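Local coordinates for MRG701 (Oryza sativa, PDB 5IN1), which is a plant MRG-family protein whose chromodomain probably reads methylated histone tails in transcriptional regulation, at residues Y18-Q23 and V36-W41. Residues are numbered along the deposited sequence; the frame is centred on the assembly and turned at random.
Sequences YEAKVQ and VHYLGW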
# COMPACT_ATOMS: atom_id res chain seq x y z
N TYR A 18 0.94 19.52 14.00
CA TYR A 18 1.34 20.53 13.01
C TYR A 18 0.82 20.12 11.63
O TYR A 18 0.79 18.93 11.29
CB TYR A 18 2.86 20.68 12.96
CG TYR A 18 3.45 21.08 14.28
CD1 TYR A 18 3.65 22.41 14.61
CD2 TYR A 18 3.77 20.12 15.24
CE1 TYR A 18 4.17 22.78 15.84
CE2 TYR A 18 4.27 20.48 16.48
CZ TYR A 18 4.48 21.80 16.76
OH TYR A 18 4.99 22.13 17.98
N GLU A 19 0.40 21.09 10.83
CA GLU A 19 0.04 20.76 9.47
C GLU A 19 1.28 20.34 8.70
O GLU A 19 2.35 20.95 8.83
CB GLU A 19 -0.67 21.92 8.78
CG GLU A 19 -1.43 21.42 7.55
CD GLU A 19 -2.31 22.48 6.90
OE1 GLU A 19 -2.08 23.69 7.10
OE2 GLU A 19 -3.25 22.07 6.17
N ALA A 20 1.13 19.30 7.89
CA ALA A 20 2.22 18.76 7.09
C ALA A 20 1.67 18.33 5.76
O ALA A 20 0.46 18.19 5.60
CB ALA A 20 2.89 17.57 7.80
N LYS A 21 2.56 18.10 4.79
CA LYS A 21 2.13 17.55 3.53
C LYS A 21 2.91 16.28 3.22
O LYS A 21 4.12 16.17 3.46
CB LYS A 21 2.28 18.56 2.41
CG LYS A 21 3.69 18.99 2.17
CD LYS A 21 3.76 19.95 0.99
CE LYS A 21 5.08 20.68 0.97
NZ LYS A 21 4.92 22.15 1.18
N VAL A 22 2.20 15.30 2.68
CA VAL A 22 2.81 14.04 2.27
C VAL A 22 3.54 14.23 0.94
O VAL A 22 2.93 14.61 -0.05
CB VAL A 22 1.75 12.94 2.14
CG1 VAL A 22 2.40 11.64 1.63
CG2 VAL A 22 1.06 12.71 3.46
N GLN A 23 4.85 13.99 0.95
CA GLN A 23 5.70 14.10 -0.24
C GLN A 23 5.73 12.78 -1.00
O GLN A 23 5.74 12.77 -2.23
CB GLN A 23 7.12 14.51 0.14
CG GLN A 23 7.23 15.88 0.78
CD GLN A 23 8.57 16.09 1.45
OE1 GLN A 23 9.01 15.25 2.25
NE2 GLN A 23 9.23 17.19 1.14
N VAL A 36 7.13 13.26 4.97
CA VAL A 36 6.34 14.46 5.15
C VAL A 36 7.21 15.70 5.31
O VAL A 36 8.34 15.63 5.78
CB VAL A 36 5.40 14.34 6.38
CG1 VAL A 36 4.42 13.16 6.19
CG2 VAL A 36 6.19 14.22 7.71
N HIS A 37 6.65 16.83 4.88
CA HIS A 37 7.22 18.14 5.11
C HIS A 37 6.28 18.91 6.05
O HIS A 37 5.09 18.95 5.80
CB HIS A 37 7.39 18.91 3.79
CG HIS A 37 7.76 20.35 3.99
ND1 HIS A 37 8.98 20.73 4.48
CD2 HIS A 37 7.05 21.49 3.82
CE1 HIS A 37 9.03 22.04 4.60
NE2 HIS A 37 7.86 22.53 4.19
N TYR A 38 6.83 19.47 7.13
CA TYR A 38 6.04 20.23 8.09
C TYR A 38 5.90 21.65 7.56
O TYR A 38 6.90 22.30 7.27
CB TYR A 38 6.69 20.21 9.47
CG TYR A 38 6.82 18.81 10.04
CD1 TYR A 38 5.84 18.28 10.87
CD2 TYR A 38 7.91 17.99 9.71
CE1 TYR A 38 5.94 16.98 11.38
CE2 TYR A 38 8.03 16.71 10.23
CZ TYR A 38 7.03 16.21 11.03
OH TYR A 38 7.16 14.92 11.53
N LEU A 39 4.66 22.11 7.39
CA LEU A 39 4.46 23.38 6.67
C LEU A 39 5.05 24.54 7.46
O LEU A 39 4.76 24.71 8.66
CB LEU A 39 2.98 23.64 6.40
CG LEU A 39 2.25 22.56 5.60
CD1 LEU A 39 0.89 23.07 5.15
CD2 LEU A 39 3.09 22.09 4.42
N GLY A 40 5.87 25.35 6.78
CA GLY A 40 6.53 26.48 7.40
C GLY A 40 7.83 26.14 8.11
O GLY A 40 8.51 27.05 8.60
N TRP A 41 8.19 24.86 8.16
CA TRP A 41 9.43 24.43 8.82
C TRP A 41 10.54 24.20 7.82
O TRP A 41 10.30 24.07 6.63
CB TRP A 41 9.21 23.13 9.60
CG TRP A 41 8.49 23.28 10.89
CD1 TRP A 41 7.72 24.33 11.29
CD2 TRP A 41 8.50 22.35 11.98
NE1 TRP A 41 7.24 24.11 12.56
CE2 TRP A 41 7.70 22.90 13.00
CE3 TRP A 41 9.12 21.11 12.19
CZ2 TRP A 41 7.48 22.24 14.21
CZ3 TRP A 41 8.90 20.47 13.40
CH2 TRP A 41 8.09 21.04 14.40
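The methyl of A20 packs against both V36 and Y38 of the facing strand, with A20 CB 4.3 Å from V36 CB and equally far from CD1 of the Y38 ring. V22 CG2 meets V36 CG1 at 4.4 Å on the same face, which V49 of strand 47-50 helps to cover. At one end of this apolar row the indole of W41 turns its edge to a face of the Y18 ring, the planes 55° apart and W41 CZ2 3.7 Å from Y18 CE1. Antiparallel backbone bonds run from K21 N to H37 O (2.9 Å) and H37 N to K21 O, with L39 N to E19 O continuing the ladder into the turn. On the face that carries K21 and H37, L39 lays its CD2 methyl against the K21 chain and its CD1 methyl against the E19 side chain. K21 CG lies between the backbone N and the carbonyl carbon (chi1 62°), from where the chain runs alongside H37 and brings NZ to 3.5 Å from H37 CD2. Shortened to an alanine, this position would probably leave L39 CD2 and the imidazole's CD2 side less covered. D46 accepts from H37 ND1 and Q23 NE2, while Q23 OE1 pairs with H35, which fixes the amide beside H37 CB. This is the central hairpin of the chromodomain's SH3-like sheet, where strand 31-38 ends in a type II turn from Y38 to W41; Y18, Y38 and W41, with H13 and W45, form an aromatic cluster consistent with the methyl-lysine cage of MRG chromodomains.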